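Local atomic coordinates of cyclopenase asqI (PDB entry 5YY3), a protein that catalyses the ring contraction of 4'-methoxycyclopenine to 4'-methoxyviridicatin, with release of methyl isocyanate, as a zinc-binding lyase of aspoquinolone biosynthesis. Residues S76-E81 with L282-P287; Y124-K129 with H186-M191; S174-D179 with H555-N560; H190-G195 with A590-H595. All coordinates share one frame; numbering follows the deposited sequence.

How the interactions relate
Three of the four contacts gather round helix 180-193, which carries the zinc ligands His186 and His190. Interactions 2 and 4 share His190 and Met191, and their centres lie about 6 Å apart; the His127 ring of interaction 2 also packs on Val192 and Pro592 of interaction 4. Interaction 3 joins them through His555, whose ring meets Tyr188 of interaction 2 and His595 of interaction 4. It also places the Trp557 side chain about 7 Å from that of His186. Interaction 1 is peripheral, its centre about 24 Å from that of interaction 4, yet Leu80 CD2 packs 3.9 Å from Arg194 NH2 and so links helix 77-92 to the region following helix 180-193.

Interaction 1. Residues S76-E81 with L282-P287; sequences SPEHLE and LNVTIP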
# COMPACT_ATOMS: atom_id res chain seq x y z
N SER A 76 -29.47 25.84 2.23
CA SER A 76 -29.53 27.24 1.77
C SER A 76 -30.02 28.20 2.87
O SER A 76 -31.09 28.01 3.46
CB SER A 76 -30.44 27.35 0.55
OG SER A 76 -30.80 28.70 0.32
N PRO A 77 -29.22 29.24 3.16
CA PRO A 77 -29.61 30.20 4.20
C PRO A 77 -31.00 30.82 3.97
O PRO A 77 -31.75 30.99 4.94
CB PRO A 77 -28.51 31.26 4.13
CG PRO A 77 -27.32 30.49 3.63
CD PRO A 77 -27.86 29.49 2.66
N GLU A 78 -31.33 31.12 2.72
CA GLU A 78 -32.66 31.64 2.39
C GLU A 78 -33.76 30.65 2.76
O GLU A 78 -34.78 31.02 3.36
CB GLU A 78 -32.75 31.99 0.90
CG GLU A 78 -31.96 33.23 0.53
CD GLU A 78 -30.46 32.99 0.44
OE1 GLU A 78 -30.03 31.82 0.44
OE2 GLU A 78 -29.70 33.98 0.37
N HIS A 79 -33.55 29.38 2.42
CA HIS A 79 -34.53 28.36 2.72
C HIS A 79 -34.59 28.07 4.22
O HIS A 79 -35.63 27.68 4.73
CB HIS A 79 -34.22 27.07 1.96
CG HIS A 79 -34.49 27.15 0.49
ND1 HIS A 79 -35.44 26.38 -0.13
CD2 HIS A 79 -33.91 27.90 -0.48
CE1 HIS A 79 -35.46 26.65 -1.42
NE2 HIS A 79 -34.54 27.57 -1.66
N LEU A 80 -33.47 28.25 4.92
CA LEU A 80 -33.45 27.98 6.36
C LEU A 80 -34.26 29.05 7.08
O LEU A 80 -34.94 28.77 8.07
CB LEU A 80 -32.01 27.92 6.90
CG LEU A 80 -31.22 26.69 6.42
CD1 LEU A 80 -29.72 26.88 6.60
CD2 LEU A 80 -31.68 25.42 7.14
N GLU A 81 -34.19 30.27 6.57
CA GLU A 81 -34.99 31.38 7.10
C GLU A 81 -36.48 31.02 7.06
O GLU A 81 -37.21 31.22 8.03
CB GLU A 81 -34.74 32.65 6.29
CG GLU A 81 -34.46 33.87 7.15
CD GLU A 81 -34.18 35.12 6.32
OE1 GLU A 81 -34.99 36.08 6.38
OE2 GLU A 81 -33.14 35.14 5.62
N LEU A 282 -33.47 26.88 -5.74
CA LEU A 282 -32.80 26.13 -4.68
C LEU A 282 -31.63 26.88 -4.07
O LEU A 282 -31.21 26.60 -2.95
CB LEU A 282 -32.30 24.80 -5.21
CG LEU A 282 -33.27 23.64 -5.32
CD1 LEU A 282 -32.52 22.44 -5.85
CD2 LEU A 282 -33.87 23.34 -3.96
N ASN A 283 -31.12 27.85 -4.81
CA ASN A 283 -29.75 28.29 -4.60
C ASN A 283 -29.51 29.71 -5.06
O ASN A 283 -29.50 29.97 -6.27
CB ASN A 283 -28.81 27.34 -5.36
CG ASN A 283 -27.36 27.54 -5.02
OD1 ASN A 283 -27.01 27.73 -3.85
ND2 ASN A 283 -26.50 27.51 -6.03
N VAL A 284 -29.29 30.62 -4.13
CA VAL A 284 -28.97 32.00 -4.50
C VAL A 284 -27.52 32.03 -4.97
O VAL A 284 -26.68 31.34 -4.41
CB VAL A 284 -29.18 33.00 -3.32
CG1 VAL A 284 -28.55 34.36 -3.63
CG2 VAL A 284 -30.66 33.15 -3.02
N THR A 285 -27.24 32.78 -6.03
CA THR A 285 -25.89 32.86 -6.55
C THR A 285 -24.99 33.55 -5.52
O THR A 285 -25.20 34.72 -5.20
CB THR A 285 -25.83 33.62 -7.91
OG1 THR A 285 -26.49 32.85 -8.93
CG2 THR A 285 -24.39 33.89 -8.34
N ILE A 286 -24.03 32.81 -4.97
CA ILE A 286 -23.00 33.38 -4.10
C ILE A 286 -21.64 33.01 -4.66
O ILE A 286 -21.14 31.92 -4.41
CB ILE A 286 -23.09 32.88 -2.64
CG1 ILE A 286 -24.53 32.92 -2.13
CG2 ILE A 286 -22.19 33.72 -1.73
CD1 ILE A 286 -24.97 34.28 -1.67
N PRO A 287 -21.04 33.91 -5.45
CA PRO A 287 -19.78 33.51 -6.08
C PRO A 287 -18.68 33.28 -5.04
O PRO A 287 -18.70 33.86 -3.96
CB PRO A 287 -19.45 34.70 -7.01
CG PRO A 287 -20.29 35.83 -6.53
CD PRO A 287 -21.48 35.26 -5.82
O HOH W 1 -29.22 29.95 -1.23
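Ser76 and Glu78 reach Val284 through one ordered water, which carries the polar part of this contact. The water lies 2.5 Å from Ser76 OG, donates to Glu78 OE1 at 2.6 Å and accepts from Val284 N at 3.0 Å, so a loop amide is satisfied without meeting the helix directly. A chi1 of 164° swings the Ser76 hydroxyl away from the backbone N and toward this water. Glu78 bends at chi2 (76°), bringing its carboxylate back to the same place; OE2 is bound by Tyr358, while OE1 takes the water's hydrogen.

Van der Waals packing adds a methyl laid on the carboxylate. Val284 crosses the Glu78 chain at about a right angle, its CG2 resting 3.5 Å from Glu78 CD and 3.8 Å from Glu78 CG.

Ring and carbonyl contacts complete the set. His79 NE2 stands 3.7 Å from Leu282 O, obliquely to the ring, while making a weak hydrogen bond to Thr281 O; Leu282 O is held by Asn73 ND2. Ser76 CB lies close to the same carbonyl. Here Ser76 is the N-cap residue and Pro77 suits the first turn, so the arrangement is a water-bridged helix N-terminus laid against the loop leading into helix 288-304.

Interaction 2. Residues Y124-K129 with H186-M191; sequences YLTHSK and HYYWHM
Thr126 and His127, at the end of helix 114-127, dock on Tyr188 and Met191 of helix 180-193, the helix that carries zinc ligands His186 and His190 four residues apart, as in the histidine-bearing helices of the tyrosinase and hemocyanin fold. The direct hydrogen bond runs from His127 NE2 to Met191 O, 2.8 Å long with an N-H...O angle of 152°. The carbonyl oxygen meets the imidazole at its edge, near the ring plane. A chi1 of -60° sets the His127 ring beside its own backbone N, from where NE2 reaches the last turn of the ligand helix, while the CG2 methyl of neighbouring Thr126 lies over the rim of one ring face.

Thr126 fits because it is compact and two-sided. With its bond to Gly122 O made within its own helix, OG1 meets Met191 CB and Tyr188 CE1 by van der Waals contact, 3.5 Å from each. The Tyr188 ring passes Thr126 at a slant, its OH 3.9 Å from Thr126 CG2. A water bonded to Tyr188 OH at 3.0 Å donates to Thr126 O at 2.8 Å, tying the phenol to the helix backbone.

Around the pair, helix 53-61 touches both partners, through Val57 against Leu125 and Phe61 against Tyr187, while Trp189 packs on Val213 and Val217 of helix 210-231.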
# COMPACT_ATOMS: atom_id res chain seq x y z
N TYR A 124 -39.08 22.46 16.50
CA TYR A 124 -40.27 22.71 17.31
C TYR A 124 -40.34 21.77 18.52
O TYR A 124 -40.41 22.23 19.65
CB TYR A 124 -41.53 22.58 16.46
CG TYR A 124 -42.79 22.56 17.28
CD1 TYR A 124 -43.24 23.70 17.92
CD2 TYR A 124 -43.51 21.38 17.43
CE1 TYR A 124 -44.40 23.68 18.68
CE2 TYR A 124 -44.67 21.34 18.20
CZ TYR A 124 -45.11 22.50 18.81
OH TYR A 124 -46.25 22.47 19.58
N LEU A 125 -40.33 20.47 18.26
CA LEU A 125 -40.37 19.46 19.32
C LEU A 125 -39.23 19.63 20.32
O LEU A 125 -39.45 19.58 21.52
CB LEU A 125 -40.33 18.05 18.72
CG LEU A 125 -41.57 17.66 17.91
CD1 LEU A 125 -41.36 16.32 17.20
CD2 LEU A 125 -42.80 17.61 18.79
N THR A 126 -38.02 19.87 19.81
CA THR A 126 -36.85 20.00 20.68
C THR A 126 -36.99 21.12 21.72
O THR A 126 -36.53 20.99 22.86
CB THR A 126 -35.55 20.24 19.86
OG1 THR A 126 -35.29 19.09 19.04
CG2 THR A 126 -34.35 20.50 20.77
N HIS A 127 -37.65 22.21 21.33
CA HIS A 127 -37.70 23.39 22.18
C HIS A 127 -39.08 23.65 22.80
O HIS A 127 -39.26 24.62 23.52
CB HIS A 127 -37.23 24.60 21.39
CG HIS A 127 -35.83 24.47 20.88
ND1 HIS A 127 -34.73 24.84 21.63
CD2 HIS A 127 -35.35 23.99 19.71
CE1 HIS A 127 -33.63 24.60 20.94
NE2 HIS A 127 -33.98 24.09 19.77
N SER A 128 -40.03 22.77 22.52
CA SER A 128 -41.34 22.81 23.17
C SER A 128 -41.30 22.31 24.61
O SER A 128 -40.94 21.15 24.85
CB SER A 128 -42.35 21.97 22.40
OG SER A 128 -43.39 21.58 23.27
N LYS A 129 -41.67 23.17 25.55
CA LYS A 129 -41.70 22.79 26.95
C LYS A 129 -42.71 21.67 27.17
O LYS A 129 -42.49 20.77 27.98
CB LYS A 129 -42.04 23.98 27.85
CG LYS A 129 -42.10 23.60 29.33
CD LYS A 129 -41.71 24.75 30.26
CE LYS A 129 -41.84 24.33 31.71
NZ LYS A 129 -41.90 25.48 32.66
N HIS A 186 -25.30 14.20 15.74
CA HIS A 186 -25.09 15.42 14.98
C HIS A 186 -26.43 15.97 14.50
O HIS A 186 -26.65 17.18 14.43
CB HIS A 186 -24.17 15.12 13.80
CG HIS A 186 -23.99 16.26 12.84
ND1 HIS A 186 -23.09 17.28 13.06
CD2 HIS A 186 -24.58 16.52 11.65
CE1 HIS A 186 -23.12 18.12 12.04
NE2 HIS A 186 -24.02 17.68 11.17
N TYR A 187 -27.32 15.04 14.17
CA TYR A 187 -28.64 15.34 13.64
C TYR A 187 -29.50 16.04 14.69
O TYR A 187 -30.17 17.02 14.40
CB TYR A 187 -29.26 14.03 13.17
CG TYR A 187 -30.73 13.97 12.86
CD1 TYR A 187 -31.25 14.47 11.66
CD2 TYR A 187 -31.60 13.30 13.72
CE1 TYR A 187 -32.60 14.36 11.36
CE2 TYR A 187 -32.94 13.18 13.43
CZ TYR A 187 -33.44 13.71 12.24
OH TYR A 187 -34.78 13.58 11.96
N TYR A 188 -29.44 15.54 15.92
CA TYR A 188 -30.17 16.18 17.00
C TYR A 188 -29.49 17.49 17.40
O TYR A 188 -30.16 18.44 17.77
CB TYR A 188 -30.28 15.22 18.20
CG TYR A 188 -31.04 15.79 19.39
CD1 TYR A 188 -32.39 16.15 19.28
CD2 TYR A 188 -30.41 15.98 20.62
CE1 TYR A 188 -33.09 16.69 20.37
CE2 TYR A 188 -31.11 16.51 21.72
CZ TYR A 188 -32.44 16.86 21.59
OH TYR A 188 -33.11 17.38 22.68
N TRP A 189 -28.17 17.54 17.31
CA TRP A 189 -27.42 18.72 17.74
C TRP A 189 -27.92 19.96 17.02
O TRP A 189 -28.04 21.03 17.61
CB TRP A 189 -25.92 18.54 17.49
CG TRP A 189 -25.07 19.61 18.12
CD1 TRP A 189 -24.58 19.61 19.39
CD2 TRP A 189 -24.59 20.82 17.51
NE1 TRP A 189 -23.83 20.74 19.61
CE2 TRP A 189 -23.82 21.50 18.47
CE3 TRP A 189 -24.74 21.39 16.25
CZ2 TRP A 189 -23.21 22.72 18.22
CZ3 TRP A 189 -24.12 22.62 15.99
CH2 TRP A 189 -23.37 23.26 16.97
N HIS A 190 -28.20 19.82 15.74
CA HIS A 190 -28.61 20.96 14.95
C HIS A 190 -30.02 21.38 15.34
O HIS A 190 -30.33 22.57 15.35
CB HIS A 190 -28.49 20.64 13.46
CG HIS A 190 -27.07 20.67 12.98
ND1 HIS A 190 -26.22 21.72 13.25
CD2 HIS A 190 -26.34 19.76 12.29
CE1 HIS A 190 -25.04 21.48 12.73
NE2 HIS A 190 -25.08 20.30 12.14
N MET A 191 -30.87 20.42 15.70
CA MET A 191 -32.18 20.77 16.21
C MET A 191 -32.01 21.55 17.51
O MET A 191 -32.70 22.54 17.75
CB MET A 191 -33.05 19.54 16.43
CG MET A 191 -33.27 18.73 15.17
SD MET A 191 -34.24 17.28 15.54
CE MET A 191 -33.97 16.27 14.11
O HOH W 2 -35.57 18.60 23.92

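Interaction 3. Residues S174-D179 with H555-N560; sequences SYWRDD and HGWPQN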
# COMPACT_ATOMS: atom_id res chain seq x y z
N SER A 174 -14.19 5.78 6.89
CA SER A 174 -15.61 5.66 6.65
C SER A 174 -16.38 5.08 7.85
O SER A 174 -17.49 5.51 8.13
CB SER A 174 -15.80 4.81 5.36
OG SER A 174 -16.86 3.90 5.47
N TYR A 175 -15.79 4.12 8.57
CA TYR A 175 -16.47 3.52 9.74
C TYR A 175 -16.80 4.58 10.80
O TYR A 175 -17.83 4.53 11.49
CB TYR A 175 -15.62 2.40 10.38
CG TYR A 175 -14.38 2.91 11.11
CD1 TYR A 175 -13.17 3.09 10.44
CD2 TYR A 175 -14.43 3.21 12.47
CE1 TYR A 175 -12.05 3.56 11.11
CE2 TYR A 175 -13.33 3.70 13.14
CZ TYR A 175 -12.13 3.86 12.46
OH TYR A 175 -11.02 4.34 13.13
N TRP A 176 -15.92 5.55 10.91
CA TRP A 176 -16.06 6.61 11.88
C TRP A 176 -17.05 7.66 11.37
O TRP A 176 -17.94 8.09 12.09
CB TRP A 176 -14.69 7.22 12.16
CG TRP A 176 -14.51 7.92 13.46
CD1 TRP A 176 -14.07 7.37 14.61
CD2 TRP A 176 -14.67 9.33 13.71
NE1 TRP A 176 -13.96 8.34 15.59
CE2 TRP A 176 -14.32 9.55 15.06
CE3 TRP A 176 -15.07 10.42 12.93
CZ2 TRP A 176 -14.37 10.81 15.65
CZ3 TRP A 176 -15.12 11.68 13.52
CH2 TRP A 176 -14.78 11.86 14.87
N ARG A 177 -16.91 8.07 10.11
CA ARG A 177 -17.80 9.10 9.56
C ARG A 177 -19.24 8.61 9.36
O ARG A 177 -20.19 9.39 9.50
CB ARG A 177 -17.26 9.64 8.25
CG ARG A 177 -15.87 10.31 8.35
CD ARG A 177 -15.51 10.99 7.03
NE ARG A 177 -15.70 10.07 5.91
CZ ARG A 177 -14.71 9.45 5.26
NH1 ARG A 177 -13.44 9.67 5.57
NH2 ARG A 177 -15.00 8.62 4.28
N ASP A 178 -19.40 7.32 9.05
CA ASP A 178 -20.74 6.75 8.86
C ASP A 178 -21.34 6.23 10.15
O ASP A 178 -22.42 5.64 10.13
CB ASP A 178 -20.71 5.60 7.86
CG ASP A 178 -20.52 6.06 6.45
OD1 ASP A 178 -21.11 7.07 6.06
OD2 ASP A 178 -19.78 5.38 5.70
N ASP A 179 -20.63 6.38 11.26
CA ASP A 179 -21.15 5.84 12.51
C ASP A 179 -22.56 6.38 12.78
O ASP A 179 -22.78 7.60 12.78
CB ASP A 179 -20.22 6.15 13.67
CG ASP A 179 -20.72 5.59 14.97
OD1 ASP A 179 -21.65 6.18 15.54
OD2 ASP A 179 -20.18 4.55 15.42
N HIS A 555 -27.35 14.63 21.86
CA HIS A 555 -26.41 15.33 20.97
C HIS A 555 -24.99 15.41 21.54
O HIS A 555 -24.16 16.18 21.06
CB HIS A 555 -26.92 16.74 20.67
CG HIS A 555 -27.18 17.57 21.90
ND1 HIS A 555 -28.02 17.15 22.90
CD2 HIS A 555 -26.71 18.77 22.27
CE1 HIS A 555 -28.06 18.08 23.85
NE2 HIS A 555 -27.27 19.07 23.49
N GLY A 556 -24.70 14.62 22.56
CA GLY A 556 -23.34 14.47 23.04
C GLY A 556 -22.48 13.54 22.17
O GLY A 556 -22.91 13.08 21.10
N TRP A 557 -21.27 13.28 22.62
CA TRP A 557 -20.36 12.42 21.88
C TRP A 557 -20.68 10.93 22.12
O TRP A 557 -20.87 10.51 23.25
CB TRP A 557 -18.91 12.72 22.27
CG TRP A 557 -18.00 12.15 21.26
CD1 TRP A 557 -17.18 11.06 21.39
CD2 TRP A 557 -17.86 12.60 19.91
NE1 TRP A 557 -16.50 10.84 20.22
CE2 TRP A 557 -16.91 11.77 19.28
CE3 TRP A 557 -18.44 13.65 19.17
CZ2 TRP A 557 -16.54 11.92 17.94
CZ3 TRP A 557 -18.05 13.82 17.85
CH2 TRP A 557 -17.11 12.96 17.25
N PRO A 558 -20.76 10.13 21.04
CA PRO A 558 -21.11 8.71 21.20
C PRO A 558 -20.12 7.96 22.13
O PRO A 558 -18.90 8.12 21.99
CB PRO A 558 -21.05 8.17 19.77
CG PRO A 558 -21.23 9.37 18.89
CD PRO A 558 -20.61 10.52 19.62
N GLN A 559 -20.64 7.17 23.06
CA GLN A 559 -19.79 6.41 23.99
C GLN A 559 -18.80 5.48 23.26
O GLN A 559 -17.63 5.37 23.66
CB GLN A 559 -20.67 5.60 24.96
CG GLN A 559 -19.89 4.81 26.02
CD GLN A 559 -19.00 5.71 26.86
OE1 GLN A 559 -19.47 6.60 27.57
NE2 GLN A 559 -17.69 5.49 26.75
N ASN A 560 -19.25 4.85 22.18
CA ASN A 560 -18.41 3.96 21.40
C ASN A 560 -17.26 4.66 20.68
O ASN A 560 -16.31 4.00 20.24
CB ASN A 560 -19.23 3.20 20.37
CG ASN A 560 -19.76 4.11 19.29
OD1 ASN A 560 -20.40 5.11 19.58
ND2 ASN A 560 -19.50 3.75 18.03
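Trp176 and Trp557 meet across the junction between the hemocyanin-type helical domain and the Ig-like domain, each offering the six-membered half of its indole. The two side chains cross at about a right angle, but their ring planes are inclined by 43°, with centroids 5.5 Å apart, which is neither a parallel stack nor a T-shaped pair. Trp176 CZ2 comes in at the edge of Trp557, close to its plane, and lies 3.3 Å from Trp557 CZ2. Both side chains have CG anti to the backbone N, which throws the large rings out from their backbones into the interface. Pro558 CD lies 3.4 Å above the plane of the Trp557 indole, toward its rim. Leu182 of helix 180-193 touches both tryptophans, and the Trp557 side chain lies about 7 Å from that of zinc ligand His186.

Next to the aromatic pair, Asp179 and Asn560 approach from opposite directions. Asn560 takes the crowded chi1 position, 68°, and sends its amide N-H to the carboxylate. Within that carboxylate, Asp179 OD1 caps Leu182 N at the start of helix 180-193, and OD2 forms a salt bridge with Lys461. Asn560 ND2 donates a hydrogen bond of 2.8 Å to the same Asp179 OD2, on its syn side and 28° out of the carboxylate plane.

Interaction 4. Residues H190-G195 with A590-H595; sequences HMVYRG and APPFHH
Val192 and Pro592 bring their backbones together, CA atoms 6.3 Å apart, where the C-terminal end of the zinc-ligand helix 180-193 meets a loop of the Ig-like domain. The loop folds as a type VI turn: the peptide before Pro592 is cis, and Phe593 N bonds Ala590 O at 3.0 Å. This turn presents a proline and then a phenylalanine to the helix.

The valine methyls and the proline ring lie alongside each other, running opposite ways. Val192 CG2 lies 4.1 Å from Pro592 CB, and CG1, which a chi1 of 164° turns away from the backbone N, comes to 3.8 Å from Pro592 O. A beta-branched valine and a proline ring are both short and stiff, which lets the two backbones come this near. Pro592 also reaches Thr126 and His127 of helix 114-127, so it sits where two helices and the loop converge.

Phe593, its ring swung to the side opposite its own carbonyl carbon (chi1 -67°), reaches the point where the helix ends, and Phe207 stacks on it. The CZ end of the ring arrives at the backbone of Gly195, just past the helix. Val192 O lies 3.4 Å from Phe593 CZ, placed obliquely to the ring, whereas Gly195 O approaches the same CZ at the ring edge, near its plane, also at 3.4 Å.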
# COMPACT_ATOMS: atom_id res chain seq x y z
N HIS A 190 -28.20 19.82 15.74
CA HIS A 190 -28.61 20.96 14.95
C HIS A 190 -30.02 21.38 15.34
O HIS A 190 -30.33 22.57 15.35
CB HIS A 190 -28.49 20.64 13.46
CG HIS A 190 -27.07 20.67 12.98
ND1 HIS A 190 -26.22 21.72 13.25
CD2 HIS A 190 -26.34 19.76 12.29
CE1 HIS A 190 -25.04 21.48 12.73
NE2 HIS A 190 -25.08 20.30 12.14
N MET A 191 -30.87 20.42 15.70
CA MET A 191 -32.18 20.77 16.21
C MET A 191 -32.01 21.55 17.51
O MET A 191 -32.70 22.54 17.75
CB MET A 191 -33.05 19.54 16.43
CG MET A 191 -33.27 18.73 15.17
SD MET A 191 -34.24 17.28 15.54
CE MET A 191 -33.97 16.27 14.11
N VAL A 192 -31.08 21.10 18.35
CA VAL A 192 -30.81 21.80 19.60
C VAL A 192 -30.30 23.21 19.34
O VAL A 192 -30.82 24.18 19.88
CB VAL A 192 -29.79 21.04 20.46
CG1 VAL A 192 -29.23 21.96 21.56
CG2 VAL A 192 -30.45 19.83 21.08
N TYR A 193 -29.29 23.29 18.49
CA TYR A 193 -28.57 24.53 18.24
C TYR A 193 -29.45 25.62 17.60
O TYR A 193 -29.34 26.79 17.95
CB TYR A 193 -27.35 24.25 17.36
CG TYR A 193 -26.49 25.45 17.08
CD1 TYR A 193 -25.55 25.89 18.01
CD2 TYR A 193 -26.62 26.16 15.88
CE1 TYR A 193 -24.75 27.00 17.77
CE2 TYR A 193 -25.83 27.28 15.63
CZ TYR A 193 -24.90 27.69 16.57
OH TYR A 193 -24.11 28.81 16.33
N ARG A 194 -30.32 25.21 16.67
CA ARG A 194 -31.11 26.15 15.86
C ARG A 194 -32.28 26.81 16.58
O ARG A 194 -33.01 27.61 15.99
CB ARG A 194 -31.64 25.46 14.61
CG ARG A 194 -30.63 25.33 13.50
CD ARG A 194 -31.12 24.35 12.47
NE ARG A 194 -30.15 24.15 11.41
CZ ARG A 194 -30.35 23.35 10.36
NH1 ARG A 194 -31.49 22.68 10.23
NH2 ARG A 194 -29.40 23.24 9.44
N GLY A 195 -32.48 26.46 17.85
CA GLY A 195 -33.49 27.12 18.65
C GLY A 195 -32.90 28.38 19.26
O GLY A 195 -31.70 28.42 19.58
N ALA A 590 -31.95 26.56 30.54
CA ALA A 590 -33.04 25.61 30.43
C ALA A 590 -32.72 24.61 29.34
O ALA A 590 -31.95 24.92 28.42
CB ALA A 590 -34.35 26.33 30.14
N PRO A 591 -33.28 23.41 29.45
CA PRO A 591 -33.30 22.47 28.32
C PRO A 591 -33.70 23.16 27.00
O PRO A 591 -34.57 24.04 27.01
CB PRO A 591 -34.33 21.43 28.76
CG PRO A 591 -34.16 21.38 30.25
CD PRO A 591 -33.82 22.80 30.67
N PRO A 592 -33.07 22.76 25.87
CA PRO A 592 -32.07 21.69 25.81
C PRO A 592 -30.61 22.18 25.81
O PRO A 592 -29.74 21.48 25.29
CB PRO A 592 -32.40 21.01 24.48
CG PRO A 592 -32.85 22.16 23.60
CD PRO A 592 -33.48 23.20 24.52
N PHE A 593 -30.36 23.35 26.39
CA PHE A 593 -29.02 23.96 26.37
C PHE A 593 -28.19 23.72 27.64
O PHE A 593 -27.10 24.28 27.79
CB PHE A 593 -29.15 25.47 26.14
CG PHE A 593 -29.67 25.85 24.77
CD1 PHE A 593 -28.85 25.76 23.65
CD2 PHE A 593 -30.97 26.33 24.62
CE1 PHE A 593 -29.33 26.13 22.40
CE2 PHE A 593 -31.45 26.71 23.37
CZ PHE A 593 -30.63 26.61 22.26
N HIS A 594 -28.69 22.89 28.54
CA HIS A 594 -28.08 22.69 29.85
C HIS A 594 -26.73 21.94 29.87
O HIS A 594 -26.10 21.83 30.93
CB HIS A 594 -29.06 21.95 30.76
CG HIS A 594 -29.79 20.83 30.09
ND1 HIS A 594 -30.58 21.01 28.97
CD2 HIS A 594 -29.84 19.50 30.37
CE1 HIS A 594 -31.09 19.85 28.60
NE2 HIS A 594 -30.66 18.92 29.43
N HIS A 595 -26.30 21.42 28.72
CA HIS A 595 -25.06 20.64 28.65
C HIS A 595 -23.81 21.45 28.35
O HIS A 595 -22.70 20.95 28.42
CB HIS A 595 -25.19 19.55 27.60
CG HIS A 595 -26.23 18.53 27.92
ND1 HIS A 595 -25.97 17.43 28.72
CD2 HIS A 595 -27.53 18.43 27.56
CE1 HIS A 595 -27.07 16.71 28.84
NE2 HIS A 595 -28.03 17.29 28.13